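Alcohol dehydrogenase superfamily protein (Novosphingobium aromaticivorans, PDB 3GAZ) is probably an NADP-dependent oxidoreductase of the medium-chain dehydrogenase/reductase superfamily, though its substrate is not established. Local coordinates at residues A[8-16]-A[61-69]; A[84-95]-A[111-120]. All blocks are in the same frame, centred on the assembly; numbering follows the deposited sequence.

Contact 1: A[8-16]-A[61-69]; sequences MIAAVVEEA and QPLPAILGM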
HETATM    1  N   MSE A   8      10.884  18.411   4.959  1.00 18.05           N
HETATM    2  CA  MSE A   8      10.620  18.681   3.552  1.00 15.64           C
HETATM    3  C   MSE A   8       9.199  19.214   3.437  1.00 16.19           C
HETATM    4  O   MSE A   8       8.400  19.074   4.364  1.00 16.71           O
HETATM    5  CB  MSE A   8      10.756  17.405   2.697  1.00 15.27           C
HETATM    6  CG  MSE A   8       9.640  16.360   2.881  1.00 11.70           C
HETATM    7 SE   MSE A   8       9.597  15.054   1.573  1.00  6.07          SE
HETATM    8  CE  MSE A   8       8.257  13.991   2.208  1.00  9.45           C
ATOM      9  N   ILE A   9       8.894  19.838   2.304  1.00 14.58           N
ATOM     10  CA  ILE A   9       7.556  20.352   2.056  1.00 14.53           C
ATOM     11  C   ILE A   9       6.870  19.341   1.139  1.00 14.66           C
ATOM     12  O   ILE A   9       7.472  18.853   0.181  1.00 14.09           O
ATOM     13  CB  ILE A   9       7.582  21.721   1.326  1.00 16.56           C
ATOM     14  CG1 ILE A   9       8.191  22.793   2.232  1.00 17.21           C
ATOM     15  CG2 ILE A   9       6.164  22.120   0.910  1.00 14.51           C
ATOM     16  CD1 ILE A   9       7.419  23.028   3.511  1.00 20.28           C
ATOM     17  N   ALA A  10       5.617  19.026   1.436  1.00 12.81           N
ATOM     18  CA  ALA A  10       4.862  18.092   0.619  1.00 14.81           C
ATOM     19  C   ALA A  10       3.398  18.494   0.628  1.00 15.17           C
ATOM     20  O   ALA A  10       2.925  19.151   1.559  1.00 15.54           O
ATOM     21  CB  ALA A  10       5.014  16.667   1.159  1.00 13.38           C
ATOM     22  N   ALA A  11       2.685  18.110  -0.422  1.00 15.54           N
ATOM     23  CA  ALA A  11       1.267  18.408  -0.522  1.00 15.41           C
ATOM     24  C   ALA A  11       0.546  17.144  -0.078  1.00 15.89           C
ATOM     25  O   ALA A  11       0.794  16.054  -0.600  1.00 14.79           O
ATOM     26  CB  ALA A  11       0.897  18.757  -1.955  1.00 15.92           C
ATOM     27  N   VAL A  12      -0.337  17.290   0.898  1.00 13.82           N
ATOM     28  CA  VAL A  12      -1.073  16.154   1.413  1.00 13.60           C
ATOM     29  C   VAL A  12      -2.571  16.300   1.218  1.00 13.35           C
ATOM     30  O   VAL A  12      -3.138  17.357   1.500  1.00 14.25           O
ATOM     31  CB  VAL A  12      -0.813  15.969   2.931  1.00 14.33           C
ATOM     32  CG1 VAL A  12      -1.563  14.746   3.445  1.00 15.85           C
ATOM     33  CG2 VAL A  12       0.675  15.839   3.197  1.00 13.37           C
ATOM     34  N   VAL A  13      -3.209  15.246   0.715  1.00 11.56           N
ATOM     35  CA  VAL A  13      -4.650  15.251   0.557  1.00 13.48           C
ATOM     36  C   VAL A  13      -5.088  14.548   1.835  1.00 17.93           C
ATOM     37  O   VAL A  13      -4.805  13.365   2.032  1.00 17.84           O
ATOM     38  CB  VAL A  13      -5.105  14.457  -0.688  1.00 15.42           C
ATOM     39  CG1 VAL A  13      -6.621  14.396  -0.735  1.00 14.96           C
ATOM     40  CG2 VAL A  13      -4.581  15.130  -1.948  1.00 12.69           C
ATOM     41  N   GLU A  14      -5.745  15.293   2.717  1.00 18.67           N
ATOM     42  CA  GLU A  14      -6.164  14.770   4.010  1.00 20.92           C
ATOM     43  C   GLU A  14      -7.418  13.907   3.998  1.00 22.29           C
ATOM     44  O   GLU A  14      -7.496  12.912   4.719  1.00 23.13           O
ATOM     45  CB  GLU A  14      -6.327  15.936   4.984  1.00 21.30           C
ATOM     46  CG  GLU A  14      -5.175  16.927   4.884  1.00 23.78           C
ATOM     47  CD  GLU A  14      -5.148  17.937   6.011  1.00 23.72           C
ATOM     48  OE1 GLU A  14      -6.209  18.521   6.312  1.00 23.24           O
ATOM     49  OE2 GLU A  14      -4.058  18.154   6.582  1.00 23.94           O
ATOM     50  N   GLU A  15      -8.396  14.292   3.188  1.00 23.21           N
ATOM     51  CA  GLU A  15      -9.638  13.541   3.086  1.00 25.01           C
ATOM     52  C   GLU A  15     -10.195  13.605   1.671  1.00 23.30           C
ATOM     53  O   GLU A  15      -9.771  14.434   0.865  1.00 22.02           O
ATOM     54  CB  GLU A  15     -10.681  14.076   4.074  1.00 28.65           C
ATOM     55  CG  GLU A  15     -11.087  15.538   3.879  1.00 30.98           C
ATOM     56  CD  GLU A  15     -10.133  16.511   4.544  1.00 34.78           C
ATOM     57  OE1 GLU A  15      -9.766  16.274   5.716  1.00 35.21           O
ATOM     58  OE2 GLU A  15      -9.759  17.518   3.903  1.00 35.83           O
ATOM     59  N   ALA A  16     -11.146  12.725   1.377  1.00 22.82           N
ATOM     60  CA  ALA A  16     -11.763  12.675   0.059  1.00 22.89           C
ATOM     61  C   ALA A  16     -12.165  14.065  -0.419  1.00 23.43           C
ATOM     62  O   ALA A  16     -12.817  14.816   0.308  1.00 22.58           O
ATOM     63  CB  ALA A  16     -12.981  11.759   0.086  1.00 23.27           C
ATOM     64  N   GLN A  61      -4.734   3.423  -2.470  1.00 16.00           N
ATOM     65  CA  GLN A  61      -4.073   4.597  -1.907  1.00 14.94           C
ATOM     66  C   GLN A  61      -5.048   5.356  -1.004  1.00 15.51           C
ATOM     67  O   GLN A  61      -5.605   6.390  -1.393  1.00 13.95           O
ATOM     68  CB  GLN A  61      -3.584   5.527  -3.025  1.00 14.79           C
ATOM     69  CG  GLN A  61      -2.737   6.698  -2.529  1.00 14.30           C
ATOM     70  CD  GLN A  61      -1.286   6.306  -2.272  1.00 17.73           C
ATOM     71  OE1 GLN A  61      -0.990   5.153  -1.974  1.00 15.72           O
ATOM     72  NE2 GLN A  61      -0.379   7.274  -2.375  1.00 17.19           N
ATOM     73  N   PRO A  62      -5.279   4.844   0.217  1.00 16.21           N
ATOM     74  CA  PRO A  62      -6.197   5.525   1.131  1.00 17.33           C
ATOM     75  C   PRO A  62      -5.612   6.844   1.629  1.00 18.29           C
ATOM     76  O   PRO A  62      -4.394   7.037   1.624  1.00 15.63           O
ATOM     77  CB  PRO A  62      -6.383   4.506   2.252  1.00 18.80           C
ATOM     78  CG  PRO A  62      -5.034   3.825   2.300  1.00 19.33           C
ATOM     79  CD  PRO A  62      -4.721   3.625   0.830  1.00 16.41           C
ATOM     80  N   LEU A  63      -6.491   7.748   2.049  1.00 17.32           N
ATOM     81  CA  LEU A  63      -6.082   9.054   2.550  1.00 17.04           C
ATOM     82  C   LEU A  63      -6.056   9.018   4.080  1.00 18.52           C
ATOM     83  O   LEU A  63      -6.708   8.175   4.698  1.00 18.42           O
ATOM     84  CB  LEU A  63      -7.071  10.116   2.068  1.00 16.22           C
ATOM     85  CG  LEU A  63      -7.328  10.106   0.557  1.00 15.44           C
ATOM     86  CD1 LEU A  63      -8.429  11.099   0.210  1.00 16.36           C
ATOM     87  CD2 LEU A  63      -6.038  10.439  -0.186  1.00 16.88           C
ATOM     88  N   PRO A  64      -5.312   9.938   4.712  1.00 18.16           N
ATOM     89  CA  PRO A  64      -4.510  10.994   4.087  1.00 17.67           C
ATOM     90  C   PRO A  64      -3.310  10.424   3.345  1.00 17.62           C
ATOM     91  O   PRO A  64      -2.834   9.334   3.663  1.00 14.55           O
ATOM     92  CB  PRO A  64      -4.093  11.849   5.276  1.00 19.16           C
ATOM     93  CG  PRO A  64      -3.925  10.819   6.355  1.00 20.97           C
ATOM     94  CD  PRO A  64      -5.167   9.975   6.178  1.00 18.99           C
ATOM     95  N   ALA A  65      -2.819  11.164   2.358  1.00 16.36           N
ATOM     96  CA  ALA A  65      -1.669  10.696   1.602  1.00 14.46           C
ATOM     97  C   ALA A  65      -1.115  11.747   0.652  1.00 12.92           C
ATOM     98  O   ALA A  65      -1.786  12.721   0.312  1.00 11.07           O
ATOM     99  CB  ALA A  65      -2.046   9.432   0.815  1.00 14.64           C
ATOM    100  N   ILE A  66       0.133  11.541   0.249  1.00 11.44           N
ATOM    101  CA  ILE A  66       0.799  12.415  -0.700  1.00 11.05           C
ATOM    102  C   ILE A  66       0.573  11.712  -2.029  1.00 11.84           C
ATOM    103  O   ILE A  66       0.936  10.540  -2.182  1.00 13.62           O
ATOM    104  CB  ILE A  66       2.308  12.509  -0.402  1.00 10.80           C
ATOM    105  CG1 ILE A  66       2.523  13.231   0.934  1.00 10.75           C
ATOM    106  CG2 ILE A  66       3.018  13.225  -1.536  1.00  9.80           C
ATOM    107  CD1 ILE A  66       3.931  13.125   1.485  1.00 14.45           C
ATOM    108  N   LEU A  67      -0.046  12.409  -2.979  1.00  9.93           N
ATOM    109  CA  LEU A  67      -0.338  11.816  -4.281  1.00 11.37           C
ATOM    110  C   LEU A  67       0.701  12.167  -5.349  1.00 12.07           C
ATOM    111  O   LEU A  67       1.678  12.860  -5.071  1.00 13.95           O
ATOM    112  CB  LEU A  67      -1.744  12.235  -4.729  1.00  9.65           C
ATOM    113  CG  LEU A  67      -2.819  12.036  -3.652  1.00 11.30           C
ATOM    114  CD1 LEU A  67      -4.206  12.287  -4.249  1.00 10.60           C
ATOM    115  CD2 LEU A  67      -2.726  10.623  -3.088  1.00 11.79           C
ATOM    116  N   GLY A  68       0.489  11.675  -6.569  1.00 13.04           N
ATOM    117  CA  GLY A  68       1.429  11.922  -7.653  1.00 11.79           C
ATOM    118  C   GLY A  68       2.222  10.648  -7.869  1.00 11.43           C
ATOM    119  O   GLY A  68       2.796  10.121  -6.920  1.00 11.59           O
HETATM  120  N   MSE A  69       2.274  10.160  -9.104  1.00 10.72           N
HETATM  121  CA  MSE A  69       2.967   8.908  -9.396  1.00 11.72           C
HETATM  122  C   MSE A  69       4.301   9.031 -10.139  1.00 10.35           C
HETATM  123  O   MSE A  69       5.204   8.214  -9.936  1.00 10.54           O
HETATM  124  CB  MSE A  69       2.024   7.991 -10.193  1.00 10.86           C
HETATM  125  CG  MSE A  69       0.638   7.832  -9.572  1.00 14.58           C
HETATM  126 SE   MSE A  69      -0.534   6.915 -10.635  1.00  9.73          SE
HETATM  127  CE  MSE A  69      -1.303   8.160 -11.421  1.00 15.10           C
TER
HETATM  128  O   HOH W   1      -0.819  15.102  -2.793  1.00 13.45           O
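V13 and A65 hold the two segments together through a reciprocal pair of backbone hydrogen bonds, V13 N to A65 O at 2.9 Å and A65 N to V13 O at 3.0 Å. This is one isolated antiparallel bridge, between strand 7-13 and a loop. Two residues along each segment, a water continues the pairing, donating to A11 O and accepting from L67 N (2.8 Å). On the other side of the bridge the peptide bond before P64 is cis, and P64 CA presents its hydrogen to V13 O, which thereby receives a C-H contact besides the A65 bond.

V13 reaches into the loop with both methyls. With CG1 anti to its backbone N (chi1 175°), that branch meets L63 CD1 at 3.9 Å, while CG2 runs to L67 CD1 at 3.7 Å, the L67 side chain lying across it at about a right angle. L63 CD1 also presses on the backbone between E15 and A16. Further back along the strand, I66 stretches out so that its CD1 ends on A10 CB (3.7 Å), and its CG1 packs against V12 CG2. The opposite edge of the strand is occupied by strand 20-26. Polar bonding thus falls to main chain and water, and aliphatic branches fill in around it, joining the N-terminal hairpin to the loop ahead of strand 70-78.

Contact 2: A[84-95]-A[111-120]; sequences SFRVGDAVFGLT and VDARLLASKP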
ATOM      1  N   SER A  84      23.892   1.518  -8.780  1.00 31.45           N
ATOM      2  CA  SER A  84      23.363   1.947 -10.068  1.00 28.62           C
ATOM      3  C   SER A  84      23.246   3.467 -10.195  1.00 26.77           C
ATOM      4  O   SER A  84      23.106   3.991 -11.299  1.00 26.09           O
ATOM      5  CB  SER A  84      21.997   1.300 -10.310  1.00 28.71           C
ATOM      6  OG  SER A  84      21.125   1.534  -9.219  1.00 29.79           O
ATOM      7  N   PHE A  85      23.302   4.174  -9.070  1.00 23.91           N
ATOM      8  CA  PHE A  85      23.205   5.631  -9.088  1.00 22.45           C
ATOM      9  C   PHE A  85      24.128   6.281  -8.064  1.00 23.16           C
ATOM     10  O   PHE A  85      24.385   5.718  -7.001  1.00 21.40           O
ATOM     11  CB  PHE A  85      21.762   6.069  -8.822  1.00 22.09           C
ATOM     12  CG  PHE A  85      20.810   5.718  -9.930  1.00 21.50           C
ATOM     13  CD1 PHE A  85      20.866   6.385 -11.151  1.00 21.72           C
ATOM     14  CD2 PHE A  85      19.875   4.703  -9.763  1.00 20.39           C
ATOM     15  CE1 PHE A  85      20.006   6.042 -12.190  1.00 21.92           C
ATOM     16  CE2 PHE A  85      19.011   4.353 -10.797  1.00 20.29           C
ATOM     17  CZ  PHE A  85      19.076   5.025 -12.013  1.00 18.44           C
ATOM     18  N   ARG A  86      24.628   7.466  -8.404  1.00 23.51           N
ATOM     19  CA  ARG A  86      25.511   8.224  -7.524  1.00 24.78           C
ATOM     20  C   ARG A  86      24.858   9.560  -7.221  1.00 23.78           C
ATOM     21  O   ARG A  86      23.974  10.011  -7.950  1.00 21.82           O
ATOM     22  CB  ARG A  86      26.864   8.500  -8.191  1.00 26.09           C
ATOM     23  CG  ARG A  86      27.773   7.299  -8.366  1.00 31.61           C
ATOM     24  CD  ARG A  86      29.113   7.735  -8.951  1.00 34.95           C
ATOM     25  NE  ARG A  86      29.832   8.644  -8.056  1.00 39.02           N
ATOM     26  CZ  ARG A  86      30.984   9.243  -8.354  1.00 41.09           C
ATOM     27  NH1 ARG A  86      31.559   9.037  -9.530  1.00 41.24           N
ATOM     28  NH2 ARG A  86      31.565  10.045  -7.472  1.00 39.56           N
ATOM     29  N   VAL A  87      25.302  10.197  -6.145  1.00 23.15           N
ATOM     30  CA  VAL A  87      24.770  11.498  -5.777  1.00 22.09           C
ATOM     31  C   VAL A  87      25.022  12.452  -6.940  1.00 21.43           C
ATOM     32  O   VAL A  87      26.135  12.520  -7.466  1.00 19.67           O
ATOM     33  CB  VAL A  87      25.463  12.031  -4.509  1.00 22.63           C
ATOM     34  CG1 VAL A  87      25.060  13.474  -4.254  1.00 25.11           C
ATOM     35  CG2 VAL A  87      25.089  11.161  -3.327  1.00 21.85           C
ATOM     36  N   GLY A  88      23.979  13.170  -7.348  1.00 19.70           N
ATOM     37  CA  GLY A  88      24.103  14.105  -8.452  1.00 18.29           C
ATOM     38  C   GLY A  88      23.459  13.630  -9.747  1.00 17.51           C
ATOM     39  O   GLY A  88      23.218  14.434 -10.646  1.00 18.74           O
ATOM     40  N   ASP A  89      23.180  12.333  -9.855  1.00 16.15           N
ATOM     41  CA  ASP A  89      22.566  11.792 -11.066  1.00 15.78           C
ATOM     42  C   ASP A  89      21.139  12.285 -11.278  1.00 16.05           C
ATOM     43  O   ASP A  89      20.323  12.242 -10.363  1.00 15.82           O
ATOM     44  CB  ASP A  89      22.535  10.260 -11.029  1.00 16.42           C
ATOM     45  CG  ASP A  89      23.905   9.638 -11.214  1.00 19.44           C
ATOM     46  OD1 ASP A  89      24.839  10.346 -11.650  1.00 21.83           O
ATOM     47  OD2 ASP A  89      24.041   8.432 -10.932  1.00 18.56           O
ATOM     48  N   ALA A  90      20.843  12.753 -12.486  1.00 14.98           N
ATOM     49  CA  ALA A  90      19.495  13.208 -12.810  1.00 15.77           C
ATOM     50  C   ALA A  90      18.713  11.949 -13.181  1.00 14.45           C
ATOM     51  O   ALA A  90      19.186  11.138 -13.981  1.00 15.88           O
ATOM     52  CB  ALA A  90      19.527  14.178 -13.988  1.00 13.20           C
ATOM     53  N   VAL A  91      17.522  11.782 -12.607  1.00 14.56           N
ATOM     54  CA  VAL A  91      16.708  10.599 -12.886  1.00 13.14           C
ATOM     55  C   VAL A  91      15.219  10.897 -13.061  1.00 13.06           C
ATOM     56  O   VAL A  91      14.763  12.011 -12.808  1.00 12.52           O
ATOM     57  CB  VAL A  91      16.834   9.551 -11.746  1.00 12.85           C
ATOM     58  CG1 VAL A  91      18.287   9.106 -11.588  1.00 13.78           C
ATOM     59  CG2 VAL A  91      16.301  10.138 -10.443  1.00 14.32           C
ATOM     60  N   PHE A  92      14.472   9.889 -13.506  1.00 12.35           N
ATOM     61  CA  PHE A  92      13.025  10.009 -13.665  1.00 11.38           C
ATOM     62  C   PHE A  92      12.411   8.618 -13.543  1.00 12.35           C
ATOM     63  O   PHE A  92      13.108   7.614 -13.714  1.00 12.19           O
ATOM     64  CB  PHE A  92      12.656  10.680 -15.008  1.00 11.93           C
ATOM     65  CG  PHE A  92      12.738   9.776 -16.224  1.00 13.10           C
ATOM     66  CD1 PHE A  92      13.878   9.022 -16.493  1.00 15.12           C
ATOM     67  CD2 PHE A  92      11.683   9.741 -17.139  1.00 14.00           C
ATOM     68  CE1 PHE A  92      13.969   8.247 -17.661  1.00 16.24           C
ATOM     69  CE2 PHE A  92      11.760   8.973 -18.307  1.00 15.38           C
ATOM     70  CZ  PHE A  92      12.912   8.222 -18.568  1.00 16.81           C
ATOM     71  N   GLY A  93      11.124   8.554 -13.208  1.00 10.83           N
ATOM     72  CA  GLY A  93      10.481   7.259 -13.088  1.00 12.25           C
ATOM     73  C   GLY A  93       9.094   7.259 -12.481  1.00 12.24           C
ATOM     74  O   GLY A  93       8.610   8.280 -12.001  1.00 11.68           O
ATOM     75  N   LEU A  94       8.454   6.093 -12.536  1.00 12.51           N
ATOM     76  CA  LEU A  94       7.126   5.869 -11.969  1.00 11.86           C
ATOM     77  C   LEU A  94       7.480   5.279 -10.617  1.00 12.85           C
ATOM     78  O   LEU A  94       7.931   4.136 -10.537  1.00 12.07           O
ATOM     79  CB  LEU A  94       6.354   4.857 -12.818  1.00 11.82           C
ATOM     80  CG  LEU A  94       5.052   4.295 -12.236  1.00 10.32           C
ATOM     81  CD1 LEU A  94       4.186   5.434 -11.708  1.00 12.10           C
ATOM     82  CD2 LEU A  94       4.320   3.500 -13.320  1.00 10.70           C
ATOM     83  N   THR A  95       7.270   6.052  -9.556  1.00 11.24           N
ATOM     84  CA  THR A  95       7.692   5.617  -8.234  1.00 11.91           C
ATOM     85  C   THR A  95       6.694   5.433  -7.094  1.00 12.89           C
ATOM     86  O   THR A  95       6.992   4.720  -6.140  1.00 12.32           O
ATOM     87  CB  THR A  95       8.768   6.565  -7.736  1.00 11.38           C
ATOM     88  OG1 THR A  95       8.168   7.844  -7.475  1.00 12.13           O
ATOM     89  CG2 THR A  95       9.858   6.747  -8.821  1.00  8.99           C
ATOM     90  N   VAL A 111      13.252   6.255  -3.053  1.00 18.07           N
ATOM     91  CA  VAL A 111      12.800   5.318  -4.077  1.00 19.36           C
ATOM     92  C   VAL A 111      13.723   4.138  -4.350  1.00 19.03           C
ATOM     93  O   VAL A 111      14.946   4.282  -4.370  1.00 17.60           O
ATOM     94  CB  VAL A 111      12.598   6.058  -5.419  1.00 20.76           C
ATOM     95  CG1 VAL A 111      12.043   5.105  -6.472  1.00 23.50           C
ATOM     96  CG2 VAL A 111      11.677   7.249  -5.217  1.00 20.68           C
ATOM     97  N   ASP A 112      13.113   2.976  -4.585  1.00 18.13           N
ATOM     98  CA  ASP A 112      13.855   1.759  -4.901  1.00 18.23           C
ATOM     99  C   ASP A 112      14.568   2.040  -6.221  1.00 17.30           C
ATOM    100  O   ASP A 112      13.922   2.372  -7.219  1.00 16.27           O
ATOM    101  CB  ASP A 112      12.888   0.583  -5.068  1.00 18.70           C
ATOM    102  CG  ASP A 112      13.601  -0.740  -5.296  1.00 21.73           C
ATOM    103  OD1 ASP A 112      14.428  -0.835  -6.230  1.00 19.19           O
ATOM    104  OD2 ASP A 112      13.323  -1.695  -4.538  1.00 23.42           O
ATOM    105  N   ALA A 113      15.891   1.900  -6.220  1.00 16.11           N
ATOM    106  CA  ALA A 113      16.711   2.172  -7.397  1.00 18.34           C
ATOM    107  C   ALA A 113      16.219   1.510  -8.682  1.00 17.15           C
ATOM    108  O   ALA A 113      16.355   2.075  -9.766  1.00 18.27           O
ATOM    109  CB  ALA A 113      18.162   1.763  -7.124  1.00 18.52           C
ATOM    110  N   ARG A 114      15.642   0.323  -8.558  1.00 18.73           N
ATOM    111  CA  ARG A 114      15.149  -0.419  -9.717  1.00 19.26           C
ATOM    112  C   ARG A 114      14.052   0.290 -10.506  1.00 18.35           C
ATOM    113  O   ARG A 114      13.858   0.015 -11.694  1.00 17.88           O
ATOM    114  CB  ARG A 114      14.649  -1.790  -9.271  1.00 19.71           C
ATOM    115  CG  ARG A 114      15.752  -2.707  -8.756  1.00 21.75           C
ATOM    116  CD  ARG A 114      15.172  -3.993  -8.201  1.00 21.65           C
ATOM    117  NE  ARG A 114      14.494  -3.775  -6.928  1.00 23.69           N
ATOM    118  CZ  ARG A 114      13.892  -4.732  -6.229  1.00 23.35           C
ATOM    119  NH1 ARG A 114      13.876  -5.979  -6.682  1.00 24.35           N
ATOM    120  NH2 ARG A 114      13.316  -4.443  -5.069  1.00 23.45           N
ATOM    121  N   LEU A 115      13.336   1.195  -9.846  1.00 16.87           N
ATOM    122  CA  LEU A 115      12.254   1.937 -10.482  1.00 17.07           C
ATOM    123  C   LEU A 115      12.754   3.153 -11.262  1.00 19.28           C
ATOM    124  O   LEU A 115      12.010   3.745 -12.050  1.00 19.68           O
ATOM    125  CB  LEU A 115      11.257   2.414  -9.424  1.00 16.77           C
ATOM    126  CG  LEU A 115      10.468   1.357  -8.647  1.00 18.31           C
ATOM    127  CD1 LEU A 115       9.632   2.033  -7.562  1.00 15.53           C
ATOM    128  CD2 LEU A 115       9.582   0.577  -9.602  1.00 13.20           C
ATOM    129  N   LEU A 116      14.012   3.517 -11.042  1.00 18.69           N
ATOM    130  CA  LEU A 116      14.599   4.683 -11.689  1.00 16.83           C
ATOM    131  C   LEU A 116      15.491   4.421 -12.891  1.00 16.51           C
ATOM    132  O   LEU A 116      16.039   3.333 -13.063  1.00 13.46           O
ATOM    133  CB  LEU A 116      15.400   5.485 -10.663  1.00 17.71           C
ATOM    134  CG  LEU A 116      14.597   6.126  -9.531  1.00 17.85           C
ATOM    135  CD1 LEU A 116      15.545   6.651  -8.473  1.00 15.48           C
ATOM    136  CD2 LEU A 116      13.722   7.240 -10.092  1.00 15.91           C
ATOM    137  N   ALA A 117      15.632   5.457 -13.712  1.00 16.16           N
ATOM    138  CA  ALA A 117      16.474   5.428 -14.898  1.00 16.46           C
ATOM    139  C   ALA A 117      16.998   6.848 -15.075  1.00 17.07           C
ATOM    140  O   ALA A 117      16.309   7.817 -14.731  1.00 15.85           O
ATOM    141  CB  ALA A 117      15.667   5.009 -16.119  1.00 18.08           C
ATOM    142  N   SER A 118      18.212   6.976 -15.598  1.00 15.63           N
ATOM    143  CA  SER A 118      18.790   8.294 -15.809  1.00 17.31           C
ATOM    144  C   SER A 118      17.844   9.112 -16.672  1.00 17.71           C
ATOM    145  O   SER A 118      17.226   8.588 -17.602  1.00 19.57           O
ATOM    146  CB  SER A 118      20.153   8.177 -16.499  1.00 19.64           C
ATOM    147  OG  SER A 118      21.089   7.517 -15.664  1.00 21.91           O
ATOM    148  N   LYS A 119      17.720  10.396 -16.356  1.00 18.26           N
ATOM    149  CA  LYS A 119      16.848  11.273 -17.120  1.00 18.36           C
ATOM    150  C   LYS A 119      17.441  11.521 -18.502  1.00 18.78           C
ATOM    151  O   LYS A 119      18.641  11.740 -18.634  1.00 19.30           O
ATOM    152  CB  LYS A 119      16.677  12.616 -16.409  1.00 18.37           C
ATOM    153  CG  LYS A 119      15.752  13.581 -17.155  1.00 19.38           C
ATOM    154  CD  LYS A 119      15.668  14.942 -16.484  1.00 19.62           C
ATOM    155  CE  LYS A 119      16.939  15.745 -16.690  1.00 22.55           C
ATOM    156  NZ  LYS A 119      17.203  15.994 -18.136  1.00 19.67           N
ATOM    157  N   PRO A 120      16.605  11.466 -19.552  1.00 18.68           N
ATOM    158  CA  PRO A 120      17.093  11.703 -20.912  1.00 19.58           C
ATOM    159  C   PRO A 120      17.720  13.093 -20.937  1.00 19.86           C
ATOM    160  O   PRO A 120      17.097  14.069 -20.512  1.00 20.25           O
ATOM    161  CB  PRO A 120      15.820  11.622 -21.749  1.00 17.53           C
ATOM    162  CG  PRO A 120      15.024  10.584 -21.018  1.00 18.72           C
ATOM    163  CD  PRO A 120      15.212  10.983 -19.568  1.00 16.96           C
TER
HETATM  164  O   HOH W   2      21.657   9.982 -14.420  1.00 26.38           O
HETATM  165  O   HOH W   3       9.440   3.551 -12.784  1.00 11.03           O
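An antiparallel strand pair of the GroES-like domain brings F92 opposite A117, with strand 90-94 running against the short strand 116-118. F92 N donates to A117 O at 3.0 Å; the return bond from A117 N to F92 O is weak. Beyond the bridge K119 N binds A90 O at 2.9 Å, and a water joins the same oxygen to S118 OG.

The F92 ring folds back over the partner strand, its CG lodged between backbone N and carbonyl carbon (chi1 78°). P120 CD sits over one ring face in a CH-pi contact, 3.8 Å from the centroid, and A117 O lies at the ring edge. Helix 125-129 and P132 also touch this ring.

Strand 90-94 lies between 70-78 and 116-118 in the mixed sheet of the domain, whereas 108-112 pairs with 34-39; the 3-10 segment 113-115 makes the turn from strand 108-112 to strand 116-118. The loop before strand 90-94 lays F85 against that turn: the ring edge faces A113 O and L116 O, and CE2 rests on L116 CB at 3.8 Å. From the other end of its side chain L116 sends CD2 to V91 CG2 (3.9 Å). At the far end of the pair a second water accepts from L94 N and donates to L115 O, and T95 CG2 packs on V111 CG1 at 3.6 Å, the two side chains crossing at about a right angle.

How the contacts relate
From the N terminus, strand 7-13 first pairs with 20-26; contact 1 then closes a long loop, with 44 residues between its segments, by bringing the chain back as 61-69 just before strand 70-78. Contact 2 opens later and closes a shorter loop of 15 residues between 84-95 and 111-120. The two are in series, neither enclosing nor crossing the other, with centres about 22 Å apart. Strand 70-78 links them, for it follows the loop of contact 1 and pairs with strand 90-94. M69 O lies 3.0 Å from T95 N, probably a hydrogen bond that carries this pairing back to the end of 61-69, while contact 1 ties the N-terminal hairpin to that same segment.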